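Local coordinates for protein putative ribose operon repressor (Burkholderia thailandensis, PDB 3EGC) that probably represses transcription by binding DNA as a LacI-family regulator, with a domain built like periplasmic sugar-binding proteins, at residues V117-A122 and T269-H274; T126-I131 and A149-A154; R141-G146 and V219-L224. One frame throughout, in Å; residues are numbered along the deposited sequence.

How the interactions relate
All three contacts belong to the same lobe of the two-lobed periplasmic-binding-protein fold and reach one mixed sheet. Along the chain, interactions 2 and 3 both fall between the two segments of interaction 1, and their own segments alternate. Centres are about 13 Å apart for interactions 1 and 2 and for 2 and 3, and about 11 Å for 1 and 3. Interactions 2 and 3 share helix 138-153. Helix 109-122, used by interaction 1, touches both others: Val117 packs on Ala150, and Leu120 on Val219. Together they tie strand 264-272, strand 217-221 and the unit beginning at strand 128-131 into one lobe core.

Interaction 1: V117-A122 and T269-H274; sequences VEYLIA and TRFVTH
Tyr119 on helix 109-122 meets Phe271 on strand 264-272 as an offset edge-to-face aromatic pair, joining a helix to a late sheet strand of the periplasmic-binding-protein fold. The edge of Phe271 is turned toward the face of Tyr119, with ring planes 66° apart and centroids separated by 5.3 Å. Because the pair is offset, the Phe271 edge sits near the root of the tyrosine ring: Phe271 CE1 is 3.6 Å from Tyr119 CB, and Phe271 CZ is 3.7 Å from Tyr119 CG. Both rings reach the meeting point by the same kind of torsion. In each, CG lies anti to the backbone N, chi1 170° in Tyr119 and -169° in Phe271, which carries both rings out from their backbones; the side chains cross at about a right angle. Phe271 also touches Thr115 and Ala116 of helix 109-122, while Tyr119 rests on Pro235. No hydrogen bond links the two segments, and the contact is an apolar one near the protein surface. Farther out along the tyrosine, Thr273 adds its methyl branch, which stands beside its own backbone N; Thr273 CG2 comes within 3.8 Å of Tyr119 CE1.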
loop_
_atom_site.group_PDB
_atom_site.type_symbol
_atom_site.label_atom_id
_atom_site.label_comp_id
_atom_site.label_asym_id
_atom_site.label_seq_id
_atom_site.Cartn_x
_atom_site.Cartn_y
_atom_site.Cartn_z
ATOM N N VAL A 117 9.720 -17.259 -15.574
ATOM C CA VAL A 117 10.083 -18.683 -15.482
ATOM C C VAL A 117 11.252 -19.057 -16.407
ATOM O O VAL A 117 12.053 -19.911 -16.069
ATOM C CB VAL A 117 8.868 -19.568 -15.695
ATOM C CG1 VAL A 117 9.269 -21.053 -15.941
ATOM C CG2 VAL A 117 7.880 -19.390 -14.509
ATOM N N GLU A 118 11.350 -18.408 -17.559
ATOM C CA GLU A 118 12.431 -18.683 -18.511
ATOM C C GLU A 118 13.760 -18.239 -17.969
ATOM O O GLU A 118 14.810 -18.831 -18.271
ATOM C CB GLU A 118 12.193 -17.964 -19.826
ATOM C CG GLU A 118 10.998 -18.485 -20.587
ATOM C CD GLU A 118 10.909 -17.889 -21.988
ATOM O OE1 GLU A 118 10.977 -16.654 -22.108
ATOM O OE2 GLU A 118 10.757 -18.658 -22.968
ATOM N N TYR A 119 13.704 -17.165 -17.187
ATOM C CA TYR A 119 14.822 -16.739 -16.434
ATOM C C TYR A 119 15.289 -17.784 -15.415
ATOM O O TYR A 119 16.490 -17.991 -15.251
ATOM C CB TYR A 119 14.489 -15.432 -15.733
ATOM C CG TYR A 119 15.511 -14.992 -14.712
ATOM C CD1 TYR A 119 16.559 -14.204 -15.078
ATOM C CD2 TYR A 119 15.446 -15.415 -13.419
ATOM C CE1 TYR A 119 17.513 -13.753 -14.138
ATOM C CE2 TYR A 119 16.370 -14.997 -12.488
ATOM C CZ TYR A 119 17.385 -14.158 -12.861
ATOM O OH TYR A 119 18.319 -13.765 -11.947
ATOM N N LEU A 120 14.360 -18.419 -14.715
ATOM C CA LEU A 120 14.693 -19.473 -13.772
ATOM C C LEU A 120 15.319 -20.687 -14.458
ATOM O O LEU A 120 16.219 -21.321 -13.926
ATOM C CB LEU A 120 13.459 -19.877 -13.030
ATOM C CG LEU A 120 13.022 -18.972 -11.900
ATOM C CD1 LEU A 120 11.688 -19.499 -11.412
ATOM C CD2 LEU A 120 14.048 -18.969 -10.792
ATOM N N ILE A 121 14.839 -20.971 -15.654
ATOM C CA ILE A 121 15.264 -22.128 -16.414
ATOM C C ILE A 121 16.659 -21.834 -16.938
ATOM O O ILE A 121 17.543 -22.663 -16.857
ATOM C CB ILE A 121 14.323 -22.425 -17.589
ATOM C CG1 ILE A 121 13.008 -23.035 -17.105
ATOM C CG2 ILE A 121 15.014 -23.384 -18.588
ATOM C CD1 ILE A 121 11.815 -22.895 -18.115
ATOM N N ALA A 122 16.868 -20.604 -17.405
ATOM C CA ALA A 122 18.200 -20.205 -17.873
ATOM C C ALA A 122 19.249 -20.244 -16.742
ATOM O O ALA A 122 20.445 -20.353 -17.009
ATOM C CB ALA A 122 18.165 -18.862 -18.559
ATOM N N THR A 269 4.239 -5.164 -19.023
ATOM C CA THR A 269 4.913 -5.399 -17.800
ATOM C C THR A 269 6.422 -5.484 -18.121
ATOM O O THR A 269 6.848 -5.721 -19.267
ATOM C CB THR A 269 4.479 -6.758 -17.205
ATOM O OG1 THR A 269 4.906 -7.827 -18.043
ATOM C CG2 THR A 269 3.025 -6.818 -17.114
ATOM N N ARG A 270 7.240 -5.325 -17.111
ATOM C CA ARG A 270 8.624 -5.434 -17.359
ATOM C C ARG A 270 9.307 -6.307 -16.308
ATOM O O ARG A 270 8.993 -6.270 -15.128
ATOM C CB ARG A 270 9.277 -4.063 -17.510
ATOM C CG ARG A 270 10.064 -3.626 -16.358
ATOM C CD ARG A 270 10.533 -2.218 -16.549
ATOM N NE ARG A 270 11.759 -1.987 -15.835
ATOM C CZ ARG A 270 11.837 -1.413 -14.644
ATOM N NH1 ARG A 270 10.750 -1.004 -14.026
ATOM N NH2 ARG A 270 13.013 -1.253 -14.080
ATOM N N PHE A 271 10.241 -7.107 -16.787
ATOM C CA PHE A 271 10.973 -8.027 -15.919
ATOM C C PHE A 271 12.163 -7.298 -15.294
ATOM O O PHE A 271 12.960 -6.664 -15.989
ATOM C CB PHE A 271 11.440 -9.250 -16.719
ATOM C CG PHE A 271 11.953 -10.359 -15.863
ATOM C CD1 PHE A 271 13.185 -10.929 -16.124
ATOM C CD2 PHE A 271 11.213 -10.830 -14.793
ATOM C CE1 PHE A 271 13.684 -11.957 -15.321
ATOM C CE2 PHE A 271 11.669 -11.863 -14.028
ATOM C CZ PHE A 271 12.928 -12.439 -14.287
ATOM N N VAL A 272 12.255 -7.355 -13.970
ATOM C CA VAL A 272 13.329 -6.652 -13.269
ATOM C C VAL A 272 14.143 -7.670 -12.508
ATOM O O VAL A 272 13.613 -8.357 -11.621
ATOM C CB VAL A 272 12.739 -5.618 -12.282
ATOM C CG1 VAL A 272 13.839 -4.869 -11.488
ATOM C CG2 VAL A 272 11.782 -4.644 -13.039
ATOM N N THR A 273 15.420 -7.776 -12.840
ATOM C CA THR A 273 16.296 -8.748 -12.171
ATOM C C THR A 273 17.115 -8.083 -11.066
ATOM O O THR A 273 17.616 -8.771 -10.196
ATOM C CB THR A 273 17.275 -9.466 -13.178
ATOM O OG1 THR A 273 18.123 -8.497 -13.815
ATOM C CG2 THR A 273 16.473 -10.147 -14.260
ATOM N N HIS A 274 17.256 -6.758 -11.098
ATOM C CA HIS A 274 18.032 -6.049 -10.075
ATOM C C HIS A 274 19.560 -6.249 -10.158
ATOM O O HIS A 274 20.143 -6.472 -11.220
ATOM C CB HIS A 274 17.594 -6.458 -8.652
ATOM C CG HIS A 274 16.138 -6.286 -8.379
ATOM N ND1 HIS A 274 15.291 -7.349 -8.142
ATOM C CD2 HIS A 274 15.367 -5.173 -8.311
ATOM C CE1 HIS A 274 14.060 -6.896 -7.947
ATOM N NE2 HIS A 274 14.077 -5.581 -8.062
#

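Interaction 2: T126-I131 and A149-A154; sequences TRIGAI and AAMSAA
Met151 reaches from helix 138-153 to Ile128 on strand 128-131, and the contact is mainly apolar. The sulfur and the terminal methyl do the touching: Met151 CE lies 3.8 Å from Ile128 CB, and Met151 SD is 4.0 Å from Ile128 CD1. The thioether therefore lies against both the branch point and the far end of the isoleucine. Its chain does not run straight out, since bends at chi2 (-60°) and chi3 (-85°) fold the methyl round toward the start of the strand. A second kind of contact involves the backbone. There the same methyl meets a carbonyl oxygen, Met151 CE to Thr126 O at 3.8 Å, a van der Waals approach. Hydrogen bonds play no part between the two segments. Both Ile128 and Met151 are buried, whereas Thr126 is exposed at the margin. The pair joins the first strand and the helix of the beta-alpha-beta unit that continues into strand 163-164. Beside them, Ile128 packs on Ile121 of helix 109-122 and on Phe147 of helix 138-153, while backbone bonds tie Gly129 to strand 189-192 and Ala130 to Trp162 and Ala164.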
loop_
_atom_site.group_PDB
_atom_site.type_symbol
_atom_site.label_atom_id
_atom_site.label_comp_id
_atom_site.label_asym_id
_atom_site.label_seq_id
_atom_site.Cartn_x
_atom_site.Cartn_y
_atom_site.Cartn_z
ATOM N N THR A 126 15.210 -27.008 -12.955
ATOM C CA THR A 126 14.385 -27.928 -13.719
ATOM C C THR A 126 13.139 -28.363 -12.917
ATOM O O THR A 126 12.109 -28.675 -13.469
ATOM C CB THR A 126 15.195 -29.176 -14.158
ATOM O OG1 THR A 126 15.699 -29.867 -12.985
ATOM C CG2 THR A 126 16.325 -28.778 -15.105
ATOM N N ARG A 127 13.269 -28.398 -11.603
ATOM C CA ARG A 127 12.132 -28.644 -10.717
ATOM C C ARG A 127 11.532 -27.288 -10.359
ATOM O O ARG A 127 11.914 -26.664 -9.366
ATOM C CB ARG A 127 12.573 -29.398 -9.469
ATOM C CG ARG A 127 12.845 -30.932 -9.729
ATOM C CD ARG A 127 13.312 -31.634 -8.431
ATOM N NE ARG A 127 14.773 -31.490 -8.219
ATOM C CZ ARG A 127 15.361 -31.392 -7.033
ATOM N NH1 ARG A 127 16.694 -31.261 -6.950
ATOM N NH2 ARG A 127 14.619 -31.417 -5.927
ATOM N N ILE A 128 10.589 -26.829 -11.177
ATOM C CA ILE A 128 10.041 -25.527 -10.953
ATOM C C ILE A 128 8.546 -25.561 -10.652
ATOM O O ILE A 128 7.795 -26.173 -11.384
ATOM C CB ILE A 128 10.339 -24.585 -12.143
ATOM C CG1 ILE A 128 11.856 -24.490 -12.343
ATOM C CG2 ILE A 128 9.725 -23.228 -11.899
ATOM C CD1 ILE A 128 12.253 -23.660 -13.535
ATOM N N GLY A 129 8.127 -24.882 -9.591
ATOM C CA GLY A 129 6.726 -24.842 -9.251
ATOM C C GLY A 129 6.124 -23.425 -9.306
ATOM O O GLY A 129 6.813 -22.436 -9.572
ATOM N N ALA A 130 4.841 -23.350 -9.041
ATOM C CA ALA A 130 4.125 -22.115 -9.082
ATOM C C ALA A 130 3.078 -22.058 -7.936
ATOM O O ALA A 130 2.327 -22.969 -7.753
ATOM C CB ALA A 130 3.414 -21.962 -10.465
ATOM N N ILE A 131 3.087 -20.984 -7.176
ATOM C CA ILE A 131 2.073 -20.740 -6.165
ATOM C C ILE A 131 1.312 -19.524 -6.657
ATOM O O ILE A 131 1.877 -18.451 -6.823
ATOM C CB ILE A 131 2.681 -20.423 -4.784
ATOM C CG1 ILE A 131 3.904 -21.313 -4.497
ATOM C CG2 ILE A 131 1.605 -20.486 -3.699
ATOM C CD1 ILE A 131 3.534 -22.754 -4.277
ATOM N N ALA A 149 3.739 -22.638 -20.358
ATOM C CA ALA A 149 4.223 -22.429 -21.695
ATOM C C ALA A 149 5.748 -22.365 -21.678
ATOM O O ALA A 149 6.393 -22.824 -22.613
ATOM C CB ALA A 149 3.624 -21.159 -22.308
ATOM N N ALA A 150 6.318 -21.792 -20.627
ATOM C CA ALA A 150 7.781 -21.706 -20.503
ATOM C C ALA A 150 8.369 -23.103 -20.279
ATOM O O ALA A 150 9.346 -23.486 -20.873
ATOM C CB ALA A 150 8.187 -20.779 -19.316
ATOM N N MET A 151 7.769 -23.847 -19.380
ATOM C CA MET A 151 8.188 -25.204 -19.096
ATOM C C MET A 151 8.116 -26.064 -20.341
ATOM O O MET A 151 9.053 -26.783 -20.679
ATOM C CB MET A 151 7.343 -25.780 -17.929
ATOM C CG MET A 151 7.683 -25.050 -16.561
ATOM S SD MET A 151 9.442 -25.175 -15.973
ATOM C CE MET A 151 9.338 -26.756 -15.134
ATOM N N SER A 152 7.001 -25.937 -21.040
ATOM C CA SER A 152 6.732 -26.728 -22.225
ATOM C C SER A 152 7.825 -26.478 -23.245
ATOM O O SER A 152 8.428 -27.423 -23.798
ATOM C CB SER A 152 5.369 -26.323 -22.811
ATOM O OG SER A 152 4.670 -27.428 -23.324
ATOM N N ALA A 153 8.097 -25.197 -23.481
ATOM C CA ALA A 153 8.983 -24.801 -24.552
ATOM C C ALA A 153 10.401 -25.289 -24.311
ATOM O O ALA A 153 11.180 -25.460 -25.265
ATOM C CB ALA A 153 8.981 -23.304 -24.724
ATOM N N ALA A 154 10.722 -25.479 -23.034
ATOM C CA ALA A 154 12.012 -25.944 -22.600
ATOM C C ALA A 154 12.047 -27.470 -22.516
ATOM O O ALA A 154 13.078 -28.053 -22.238
ATOM C CB ALA A 154 12.376 -25.321 -21.229
#

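Interaction 3: R141-G146 and V219-L224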
loop_
_atom_site.group_PDB
_atom_site.type_symbol
_atom_site.label_atom_id
_atom_site.label_comp_id
_atom_site.label_asym_id
_atom_site.label_seq_id
_atom_site.Cartn_x
_atom_site.Cartn_y
_atom_site.Cartn_z
ATOM N N ARG A 141 -5.074 -17.720 -13.437
ATOM C CA ARG A 141 -5.170 -18.590 -14.588
ATOM C C ARG A 141 -4.063 -18.206 -15.616
ATOM O O ARG A 141 -3.343 -19.041 -16.129
ATOM C CB ARG A 141 -6.597 -18.487 -15.177
ATOM C CG ARG A 141 -7.290 -19.791 -15.377
ATOM C CD ARG A 141 -8.650 -19.928 -14.708
ATOM N NE ARG A 141 -9.456 -18.715 -14.570
ATOM C CZ ARG A 141 -9.870 -18.006 -15.601
ATOM N NH1 ARG A 141 -10.622 -16.930 -15.418
ATOM N NH2 ARG A 141 -9.501 -18.399 -16.815
ATOM N N GLU A 142 -3.931 -16.927 -15.896
ATOM C CA GLU A 142 -3.027 -16.496 -16.932
ATOM C C GLU A 142 -1.561 -16.613 -16.518
ATOM O O GLU A 142 -0.703 -16.921 -17.324
ATOM C CB GLU A 142 -3.343 -15.078 -17.379
ATOM C CG GLU A 142 -4.552 -14.923 -18.245
ATOM C CD GLU A 142 -4.816 -13.446 -18.531
ATOM O OE1 GLU A 142 -5.768 -13.142 -19.261
ATOM O OE2 GLU A 142 -4.070 -12.585 -18.016
ATOM N N ARG A 143 -1.286 -16.382 -15.248
ATOM C CA ARG A 143 0.071 -16.495 -14.726
ATOM C C ARG A 143 0.514 -17.959 -14.690
ATOM O O ARG A 143 1.671 -18.271 -15.015
ATOM C CB ARG A 143 0.206 -15.820 -13.380
ATOM C CG ARG A 143 0.161 -14.286 -13.527
ATOM C CD ARG A 143 -0.024 -13.490 -12.210
ATOM N NE ARG A 143 -0.484 -12.169 -12.597
ATOM C CZ ARG A 143 -0.832 -11.184 -11.791
ATOM N NH1 ARG A 143 -0.782 -11.308 -10.456
ATOM N NH2 ARG A 143 -1.255 -10.058 -12.360
ATOM N N LEU A 144 -0.445 -18.851 -14.412
ATOM C CA LEU A 144 -0.182 -20.297 -14.490
ATOM C C LEU A 144 0.089 -20.769 -15.926
ATOM O O LEU A 144 1.045 -21.513 -16.186
ATOM C CB LEU A 144 -1.315 -21.090 -13.877
ATOM C CG LEU A 144 -0.964 -22.404 -13.212
ATOM C CD1 LEU A 144 -0.008 -22.162 -12.032
ATOM C CD2 LEU A 144 -2.254 -23.201 -12.765
ATOM N N LYS A 145 -0.733 -20.299 -16.859
ATOM C CA LYS A 145 -0.529 -20.546 -18.294
ATOM C C LYS A 145 0.874 -20.149 -18.835
ATOM O O LYS A 145 1.470 -20.883 -19.650
ATOM C CB LYS A 145 -1.602 -19.818 -19.094
ATOM C CG LYS A 145 -1.444 -19.875 -20.580
ATOM C CD LYS A 145 -2.665 -19.268 -21.292
ATOM C CE LYS A 145 -2.446 -19.291 -22.815
ATOM N NZ LYS A 145 -3.528 -18.629 -23.609
ATOM N N GLY A 146 1.380 -18.995 -18.375
ATOM C CA GLY A 146 2.706 -18.526 -18.761
ATOM C C GLY A 146 3.787 -19.445 -18.240
ATOM O O GLY A 146 4.752 -19.763 -18.937
ATOM N N VAL A 219 10.704 -16.162 -8.291
ATOM C CA VAL A 219 10.411 -14.966 -9.079
ATOM C C VAL A 219 8.956 -14.621 -8.768
ATOM O O VAL A 219 8.157 -15.521 -8.566
ATOM C CB VAL A 219 10.648 -15.167 -10.606
ATOM C CG1 VAL A 219 12.098 -15.384 -10.852
ATOM C CG2 VAL A 219 9.796 -16.428 -11.182
ATOM N N SER A 220 8.640 -13.332 -8.747
ATOM C CA SER A 220 7.379 -12.851 -8.280
ATOM C C SER A 220 6.826 -11.789 -9.230
ATOM O O SER A 220 7.607 -11.117 -9.905
ATOM C CB SER A 220 7.553 -12.236 -6.892
ATOM O OG SER A 220 6.319 -11.776 -6.354
ATOM N N PHE A 221 5.494 -11.640 -9.276
ATOM C CA PHE A 221 4.883 -10.414 -9.791
ATOM C C PHE A 221 4.876 -9.303 -8.716
ATOM O O PHE A 221 4.895 -9.587 -7.528
ATOM C CB PHE A 221 3.431 -10.623 -10.256
ATOM C CG PHE A 221 3.301 -11.227 -11.649
ATOM C CD1 PHE A 221 2.669 -10.515 -12.644
ATOM C CD2 PHE A 221 3.740 -12.532 -11.926
ATOM C CE1 PHE A 221 2.491 -11.046 -13.907
ATOM C CE2 PHE A 221 3.584 -13.086 -13.191
ATOM C CZ PHE A 221 2.964 -12.365 -14.192
ATOM N N ASP A 222 4.831 -8.042 -9.170
ATOM C CA ASP A 222 4.867 -6.895 -8.280
ATOM C C ASP A 222 6.286 -6.535 -7.853
ATOM O O ASP A 222 7.034 -7.364 -7.298
ATOM C CB ASP A 222 3.979 -7.120 -7.071
ATOM C CG ASP A 222 2.556 -7.397 -7.457
ATOM O OD1 ASP A 222 2.091 -6.776 -8.478
ATOM O OD2 ASP A 222 1.953 -8.260 -6.790
ATOM N N ASN A 223 6.636 -5.278 -8.056
ATOM C CA ASN A 223 7.981 -4.813 -7.788
ATOM C C ASN A 223 8.001 -4.010 -6.498
ATOM O O ASN A 223 7.750 -2.808 -6.505
ATOM C CB ASN A 223 8.456 -3.920 -8.963
ATOM C CG ASN A 223 9.871 -3.473 -8.813
ATOM O OD1 ASN A 223 10.565 -3.885 -7.870
ATOM N ND2 ASN A 223 10.352 -2.683 -9.780
ATOM N N LEU A 224 8.280 -4.680 -5.389
ATOM C CA LEU A 224 8.357 -4.049 -4.105
ATOM C C LEU A 224 9.838 -3.877 -3.720
ATOM O O LEU A 224 10.614 -4.804 -3.867
ATOM C CB LEU A 224 7.645 -4.963 -3.095
ATOM C CG LEU A 224 6.086 -5.084 -2.941
ATOM C CD1 LEU A 224 5.551 -4.049 -1.998
ATOM C CD2 LEU A 224 5.329 -4.957 -4.291
#
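Arg143 of helix 138-153 lays its guanidinium flat on the ring of Phe221, the last residue of strand 217-221, near the centre of the chain in a periplasmic-binding-protein fold, whose relatives bind their effectors in the cleft between the lobes. The two planes are only 16° apart and their centres are separated by 4.2 Å, so this is a stacked pair. The arginine passes over one face of the phenyl ring with its chain extended from CG to NE, bringing successive parts of the side chain above different parts of the ring. Near the root, Arg143 CG comes within 3.5 Å of Phe221 CZ. Then Arg143 CD stands almost directly over the middle, 3.6 Å from the Phe221 centroid and 7° off the ring normal, a CH-pi contact. Beyond it the charged end has moved off-centre: Arg143 CZ is 4.2 Å from the same centroid at 30° from the normal, which makes the cation-pi component an offset one. The methylene and the cation thus share a single aromatic face.

Polar partners hold the guanidinium in this position. Arg143 NH2 bonds to Asn109 OD1 and Arg143 NH1 to the backbone O of Ser193; Asn109 is in turn bonded through ND2 to Glu142 OE2, a second-shell arrangement consistent with Glu142 steadying Asn109 for the arginine. Asp222 OD2 is 5.5 Å from Arg143 NH1, without touching it, and may add a favourable electrostatic influence while it bonds to the backbone N of His195. Phe221 is packed against Asn109 and Ala113 of helix 109-122 and against Val237. The tightest approach in the stack is made by Arg143 NE, which lies over the ring face, offset toward the rim, 3.4 Å from Phe221 CE1.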